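Local structure of VC0179-like protein (Escherichia coli, 4XJ6) at residues 107-111 and 112-116; 261-264 and 265-269. The protein probably makes cyclic GMP-AMP from nucleoside triphosphates, as a magnesium-binding bacterial homologue of cyclic GMP-AMP synthase. All coordinates share one frame; numbering follows the deposited sequence.

Interaction 1 of 2, residues 107-111 and 112-116; sequences FWTQG and SFQYD. With GH3 (3'-deoxy-guanosine-5'-triphosphate), chain D; GH3 (3'-deoxy-guanosine-5'-triphosphate), chain E.
The Gly-Ser motif of the nucleotidyltransferase fold (Gly111-Ser112), where Gly111 O is met by Gln114 and Tyr115 in the turn that follows strand 106-110, binds the beta- and gamma-phosphates of a bound 3'-deoxy-GTP (chain D). Gly111 O points back into the turn and takes two backbone bonds. Gln114 N lies above its carbonyl plane at 2.8 Å from Gly111 O, and Tyr115 N lies in that plane. The same oxygen sits 3.2 Å above the centre of the Tyr115 ring. The positive phi of Gly111 (80°) favours glycine, and its bare CA lies 3.5 Å from O2B of the nucleotide. Ser112 N donates to that O2B at 2.9 Å. With Ser112 OG placed between its own backbone N and carbonyl carbon (chi1 67°), the hydroxyl donates to O3G, 2.7 Å away. Gln110 NE2 donates to the ribose O4' of the same nucleotide, while Gln110 OE1 is bonded to Tyr195. Thr109 CG2 lies at the edge of the Phe113 ring, near its plane, 4.0 Å from CD2. A water lies 2.8 Å from Gln110 O and accepts from Phe113 N. On the beta-phosphate, Tyr115 OH donates to O1B of the chain D nucleotide at 2.5 Å.

Interaction 2 of 2, residues 261-264 and 265-269; sequences EDWF and NESCK
Cys268 SG sits over one face of the Phe264 ring, 3.9 Å from its centroid and 16° off the ring normal. It is offset toward the rim, and its nearest ring atom is Phe264 CZ. This is a Cys sulfur-aromatic contact. The SG lies anti to its own carbonyl carbon (chi1 -65°), which turns it back toward the preceding turn and over the ring. One residue earlier, Ser267 OG donates to Trp263 O at 2.8 Å. Ser267 N donates to the same oxygen at 3.0 Å, and the two donors reach it from opposite faces of the carbonyl plane. The hydroxyl also lies over one face of the Trp263 indole, offset toward the rim, with NE1 its nearest ring atom. Ser267 OG is bonded to Arg270 as well.

These pairs are i to i+4 neighbours on helix 257-271. Its regular backbone bonds run from Asn265 N to Glu261 O, from Glu266 N to Asp262 O and from Cys268 N to Phe264 O. Glu261 and Asn265 lie side by side and point the same way, with carboxylate and amide planes 74° apart. Glu261 CG comes 3.5 Å from Asn265 ND2. A water joins their polar ends: it donates to Glu261 OE2 and accepts from Asn265 ND2, both at 3.0 Å. On the exposed side, Lys269 NZ forms a salt bridge with Glu266 OE1 at 3.3 Å, coming from above the carboxylate plane.

Two neighbouring helices and a loop pack against the aromatic groups. Leu275 of helix 274-289 touches Phe264, Ser267 and Cys268. Met301 of helix 297-310 packs on Phe264, while Ile298, Thr302 and Val305 of that helix and Pro340 from a loop pack on Trp263.

From the N terminus, the chain reaches interaction 1 on strand 106-110 and in the turn that follows it, which leads toward strand 128-138. Interaction 2 comes much later, on helix 257-271. Each is a local contact within one continuous stretch, so neither closes a long loop. They follow in series and neither nest nor cross. In space their centres are about 13 Å apart and the two stretches touch. The Tyr115 ring meets Phe264 edge-to-face, with CD1 of Tyr115 3.6 Å from CD2 of Phe264. Gln114 NE2 makes a weak hydrogen bond to Glu261 OE2. The nucleotide-binding turn after the strand is thus packed against the helix.

Interaction 1 of 2, residues 107-111 and 112-116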
loop_
_atom_site.group_PDB
_atom_site.type_symbol
_atom_site.label_atom_id
_atom_site.label_comp_id
_atom_site.label_asym_id
_atom_site.label_seq_id
_atom_site.Cartn_x
_atom_site.Cartn_y
_atom_site.Cartn_z
ATOM N N PHE A 107 -3.262 9.150 -12.558
ATOM C CA PHE A 107 -2.747 8.785 -11.244
ATOM C C PHE A 107 -3.851 8.788 -10.195
ATOM O O PHE A 107 -4.570 9.774 -10.039
ATOM C CB PHE A 107 -1.623 9.736 -10.824
ATOM C CG PHE A 107 -0.508 9.835 -11.823
ATOM C CD1 PHE A 107 0.528 8.916 -11.818
ATOM C CD2 PHE A 107 -0.493 10.851 -12.764
ATOM C CE1 PHE A 107 1.555 9.006 -12.734
ATOM C CE2 PHE A 107 0.533 10.945 -13.682
ATOM C CZ PHE A 107 1.559 10.023 -13.667
ATOM N N TRP A 108 -3.985 7.671 -9.488
ATOM C CA TRP A 108 -4.962 7.546 -8.415
ATOM C C TRP A 108 -4.372 6.761 -7.253
ATOM O O TRP A 108 -3.834 5.670 -7.436
ATOM C CB TRP A 108 -6.245 6.873 -8.915
ATOM C CG TRP A 108 -7.018 7.709 -9.890
ATOM C CD1 TRP A 108 -7.552 8.943 -9.663
ATOM C CD2 TRP A 108 -7.354 7.369 -11.242
ATOM N NE1 TRP A 108 -8.193 9.396 -10.791
ATOM C CE2 TRP A 108 -8.086 8.447 -11.776
ATOM C CE3 TRP A 108 -7.106 6.257 -12.056
ATOM C CZ2 TRP A 108 -8.572 8.451 -13.079
ATOM C CZ3 TRP A 108 -7.588 6.263 -13.354
ATOM C CH2 TRP A 108 -8.314 7.353 -13.852
ATOM N N THR A 109 -4.478 7.327 -6.057
ATOM C CA THR A 109 -3.951 6.693 -4.857
ATOM C C THR A 109 -4.865 5.570 -4.370
ATOM O O THR A 109 -6.086 5.723 -4.312
ATOM C CB THR A 109 -3.756 7.722 -3.725
ATOM O OG1 THR A 109 -2.932 8.796 -4.194
ATOM C CG2 THR A 109 -3.097 7.078 -2.519
ATOM N N GLN A 110 -4.264 4.432 -4.036
ATOM C CA GLN A 110 -4.993 3.332 -3.419
ATOM C C GLN A 110 -4.464 3.132 -2.002
ATOM O O GLN A 110 -3.511 3.792 -1.594
ATOM C CB GLN A 110 -4.846 2.053 -4.247
ATOM C CG GLN A 110 -3.464 1.434 -4.171
ATOM C CD GLN A 110 -3.180 0.475 -5.306
ATOM O OE1 GLN A 110 -3.254 0.843 -6.479
ATOM N NE2 GLN A 110 -2.845 -0.763 -4.964
ATOM N N GLY A 111 -5.085 2.238 -1.245
ATOM C CA GLY A 111 -4.577 1.903 0.072
ATOM C C GLY A 111 -4.922 2.889 1.173
ATOM O O GLY A 111 -5.859 3.679 1.046
ATOM N N SER A 112 -4.139 2.844 2.248
ATOM C CA SER A 112 -4.456 3.533 3.499
ATOM C C SER A 112 -4.472 5.055 3.392
ATOM O O SER A 112 -5.105 5.729 4.204
ATOM C CB SER A 112 -3.464 3.117 4.588
ATOM O OG SER A 112 -2.158 3.584 4.300
ATOM N N PHE A 113 -3.773 5.603 2.404
ATOM C CA PHE A 113 -3.770 7.049 2.219
ATOM C C PHE A 113 -5.042 7.486 1.509
ATOM O O PHE A 113 -5.362 8.674 1.469
ATOM C CB PHE A 113 -2.540 7.504 1.429
ATOM C CG PHE A 113 -2.307 8.989 1.472
ATOM C CD1 PHE A 113 -1.760 9.583 2.598
ATOM C CD2 PHE A 113 -2.629 9.792 0.388
ATOM C CE1 PHE A 113 -1.540 10.949 2.646
ATOM C CE2 PHE A 113 -2.410 11.162 0.431
ATOM C CZ PHE A 113 -1.864 11.738 1.561
ATOM N N GLN A 114 -5.766 6.518 0.956
ATOM C CA GLN A 114 -6.995 6.803 0.229
ATOM C C GLN A 114 -8.230 6.629 1.112
ATOM O O GLN A 114 -9.144 7.451 1.069
ATOM C CB GLN A 114 -7.097 5.915 -1.015
ATOM C CG GLN A 114 -8.342 6.161 -1.856
ATOM C CD GLN A 114 -8.430 7.584 -2.384
ATOM O OE1 GLN A 114 -7.415 8.260 -2.563
ATOM N NE2 GLN A 114 -9.649 8.047 -2.633
ATOM N N TYR A 115 -8.264 5.566 1.915
ATOM C CA TYR A 115 -9.386 5.374 2.834
ATOM C C TYR A 115 -9.004 5.672 4.285
ATOM O O TYR A 115 -9.598 5.123 5.212
ATOM C CB TYR A 115 -9.969 3.955 2.727
ATOM C CG TYR A 115 -8.972 2.836 2.515
ATOM C CD1 TYR A 115 -8.117 2.428 3.534
ATOM C CD2 TYR A 115 -8.915 2.158 1.303
ATOM C CE1 TYR A 115 -7.217 1.394 3.338
ATOM C CE2 TYR A 115 -8.021 1.124 1.100
ATOM C CZ TYR A 115 -7.175 0.746 2.119
ATOM O OH TYR A 115 -6.284 -0.284 1.912
ATOM N N ASP A 116 -8.010 6.538 4.466
ATOM C CA ASP A 116 -7.698 7.128 5.771
ATOM C C ASP A 116 -7.420 6.109 6.883
ATOM O O ASP A 116 -8.162 6.033 7.864
ATOM C CB ASP A 116 -8.844 8.053 6.203
ATOM C CG ASP A 116 -8.503 8.879 7.431
ATOM O OD1 ASP A 116 -7.309 9.189 7.630
ATOM O OD2 ASP A 116 -9.428 9.214 8.202
HETATM P PG GH3 D . -0.536 0.520 4.967
HETATM O O1G GH3 D . 0.148 -0.466 5.883
HETATM O O2G GH3 D . 0.245 0.691 3.689
HETATM O O3G GH3 D . -0.633 1.858 5.656
HETATM O O3B GH3 D . -2.011 -0.049 4.657
HETATM P PB GH3 D . -2.571 -0.243 3.156
HETATM O O1B GH3 D . -4.079 -0.230 3.182
HETATM O O2B GH3 D . -2.097 0.846 2.228
HETATM O O3A GH3 D . -2.054 -1.706 2.709
HETATM P PA GH3 D . -0.973 -1.937 1.541
HETATM O O1A GH3 D . -0.217 -3.216 1.819
HETATM O O2A GH3 D . -0.028 -0.770 1.406
HETATM O "O5'" GH3 D . -1.816 -2.093 0.179
HETATM C "C5'" GH3 D . -2.329 -0.969 -0.498
HETATM C "C4'" GH3 D . -3.394 -1.422 -1.487
HETATM O "O4'" GH3 D . -2.880 -2.472 -2.279
HETATM C "C3'" GH3 D . -4.651 -1.956 -0.823
HETATM C "C2'" GH3 D . -5.118 -3.029 -1.783
HETATM O "O2'" GH3 D . -6.076 -2.496 -2.667
HETATM C "C1'" GH3 D . -3.877 -3.434 -2.561
HETATM N N9 GH3 D . -3.409 -4.733 -2.061
HETATM C C8 GH3 D . -2.329 -4.923 -1.238
HETATM N N7 GH3 D . -2.196 -6.248 -0.991
HETATM C C5 GH3 D . -3.177 -6.904 -1.659
HETATM C C6 GH3 D . -3.502 -8.250 -1.759
HETATM O O6 GH3 D . -2.829 -9.090 -1.165
HETATM N N1 GH3 D . -4.578 -8.638 -2.525
HETATM C C2 GH3 D . -5.329 -7.694 -3.191
HETATM N N2 GH3 D . -6.369 -8.076 -3.932
HETATM N N3 GH3 D . -5.002 -6.357 -3.088
HETATM C C4 GH3 D . -3.946 -5.964 -2.336
HETATM O O3A GH3 E . 5.057 -5.243 -0.685
HETATM P PA GH3 E . 4.217 -5.935 -1.871
HETATM O O1A GH3 E . 3.162 -6.827 -1.262
HETATM O O2A GH3 E . 5.102 -6.699 -2.828
HETATM O "O5'" GH3 E . 3.494 -4.696 -2.603
HETATM C "C5'" GH3 E . 3.322 -3.469 -1.929
HETATM C "C4'" GH3 E . 2.425 -2.567 -2.761
HETATM O "O4'" GH3 E . 2.012 -3.256 -3.921
HETATM C "C3'" GH3 E . 1.150 -2.141 -2.053
HETATM C "C2'" GH3 E . 0.136 -2.036 -3.182
HETATM O "O2'" GH3 E . 0.040 -0.703 -3.628
HETATM C "C1'" GH3 E . 0.695 -2.897 -4.301
HETATM N N9 GH3 E . -0.068 -4.152 -4.365
HETATM C C8 GH3 E . 0.299 -5.300 -3.711
HETATM N N7 GH3 E . -0.606 -6.258 -3.991
HETATM C C5 GH3 E . -1.537 -5.740 -4.824
HETATM C C6 GH3 E . -2.664 -6.303 -5.404
HETATM O O6 GH3 E . -2.946 -7.478 -5.177
HETATM N N1 GH3 E . -3.460 -5.540 -6.229
HETATM C C2 GH3 E . -3.129 -4.223 -6.471
HETATM N N2 GH3 E . -3.907 -3.495 -7.272
HETATM N N3 GH3 E . -2.002 -3.669 -5.888
HETATM C C4 GH3 E . -1.215 -4.414 -5.075
HETATM O O HOH W 1 -1.686 4.570 0.404
#

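Interaction 2 of 2, residues 261-264 and 265-269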
loop_
_atom_site.group_PDB
_atom_site.type_symbol
_atom_site.label_atom_id
_atom_site.label_comp_id
_atom_site.label_asym_id
_atom_site.label_seq_id
_atom_site.Cartn_x
_atom_site.Cartn_y
_atom_site.Cartn_z
ATOM N N GLU A 261 -11.057 -0.787 -1.840
ATOM C CA GLU A 261 -11.454 0.527 -1.351
ATOM C C GLU A 261 -12.960 0.583 -1.098
ATOM O O GLU A 261 -13.401 1.009 -0.027
ATOM C CB GLU A 261 -11.045 1.616 -2.344
ATOM C CG GLU A 261 -11.548 3.001 -1.975
ATOM C CD GLU A 261 -11.056 4.079 -2.923
ATOM O OE1 GLU A 261 -10.243 3.768 -3.822
ATOM O OE2 GLU A 261 -11.484 5.241 -2.763
ATOM N N ASP A 262 -13.737 0.144 -2.086
ATOM C CA ASP A 262 -15.191 0.111 -1.967
ATOM C C ASP A 262 -15.637 -0.815 -0.846
ATOM O O ASP A 262 -16.555 -0.493 -0.100
ATOM C CB ASP A 262 -15.836 -0.332 -3.281
ATOM C CG ASP A 262 -15.727 0.715 -4.368
ATOM O OD1 ASP A 262 -15.434 1.883 -4.039
ATOM O OD2 ASP A 262 -15.940 0.365 -5.548
ATOM N N TRP A 263 -14.981 -1.965 -0.734
ATOM C CA TRP A 263 -15.327 -2.943 0.288
ATOM C C TRP A 263 -15.082 -2.414 1.696
ATOM O O TRP A 263 -15.897 -2.624 2.595
ATOM C CB TRP A 263 -14.536 -4.233 0.082
ATOM C CG TRP A 263 -14.419 -5.060 1.320
ATOM C CD1 TRP A 263 -15.333 -5.946 1.803
ATOM C CD2 TRP A 263 -13.317 -5.080 2.236
ATOM N NE1 TRP A 263 -14.870 -6.519 2.961
ATOM C CE2 TRP A 263 -13.633 -6.004 3.248
ATOM C CE3 TRP A 263 -12.092 -4.408 2.295
ATOM C CZ2 TRP A 263 -12.772 -6.274 4.307
ATOM C CZ3 TRP A 263 -11.237 -4.677 3.349
ATOM C CH2 TRP A 263 -11.583 -5.602 4.342
ATOM N N PHE A 264 -13.955 -1.733 1.884
ATOM C CA PHE A 264 -13.592 -1.225 3.202
ATOM C C PHE A 264 -14.469 -0.046 3.605
ATOM O O PHE A 264 -14.893 0.050 4.756
ATOM C CB PHE A 264 -12.117 -0.820 3.251
ATOM C CG PHE A 264 -11.669 -0.364 4.607
ATOM C CD1 PHE A 264 -11.765 -1.213 5.695
ATOM C CD2 PHE A 264 -11.159 0.912 4.799
ATOM C CE1 PHE A 264 -11.361 -0.802 6.948
ATOM C CE2 PHE A 264 -10.753 1.326 6.054
ATOM C CZ PHE A 264 -10.856 0.464 7.128
ATOM N N ASN A 265 -14.736 0.850 2.659
ATOM C CA ASN A 265 -15.597 1.998 2.920
ATOM C C ASN A 265 -17.014 1.555 3.265
ATOM O O ASN A 265 -17.645 2.115 4.159
ATOM C CB ASN A 265 -15.608 2.947 1.720
ATOM C CG ASN A 265 -14.345 3.787 1.633
ATOM O OD1 ASN A 265 -13.792 4.199 2.653
ATOM N ND2 ASN A 265 -13.882 4.042 0.415
ATOM N N GLU A 266 -17.501 0.538 2.562
ATOM C CA GLU A 266 -18.818 -0.022 2.843
ATOM C C GLU A 266 -18.836 -0.688 4.215
ATOM O O GLU A 266 -19.843 -0.651 4.922
ATOM C CB GLU A 266 -19.220 -1.030 1.766
ATOM C CG GLU A 266 -20.629 -1.581 1.922
ATOM C CD GLU A 266 -21.694 -0.529 1.680
ATOM O OE1 GLU A 266 -21.420 0.438 0.937
ATOM O OE2 GLU A 266 -22.803 -0.668 2.236
ATOM N N SER A 267 -17.712 -1.299 4.580
ATOM C CA SER A 267 -17.565 -1.956 5.874
ATOM C C SER A 267 -17.625 -0.941 7.009
ATOM O O SER A 267 -18.239 -1.192 8.050
ATOM C CB SER A 267 -16.250 -2.736 5.940
ATOM O OG SER A 267 -16.265 -3.849 5.065
ATOM N N CYS A 268 -16.979 0.204 6.805
ATOM C CA CYS A 268 -17.010 1.289 7.779
ATOM C C CYS A 268 -18.437 1.789 7.973
ATOM O O CYS A 268 -18.854 2.092 9.089
ATOM C CB CYS A 268 -16.096 2.435 7.337
ATOM S SG CYS A 268 -14.332 2.026 7.289
ATOM N N LYS A 269 -19.181 1.869 6.873
ATOM C CA LYS A 269 -20.588 2.249 6.921
ATOM C C LYS A 269 -21.391 1.217 7.699
ATOM O O LYS A 269 -22.227 1.558 8.535
ATOM C CB LYS A 269 -21.165 2.388 5.510
ATOM C CG LYS A 269 -20.450 3.379 4.611
ATOM C CD LYS A 269 -21.162 3.480 3.271
ATOM C CE LYS A 269 -20.299 4.155 2.219
ATOM N NZ LYS A 269 -19.620 3.169 1.334
HETATM O O HOH W 2 -11.874 6.177 0.014
#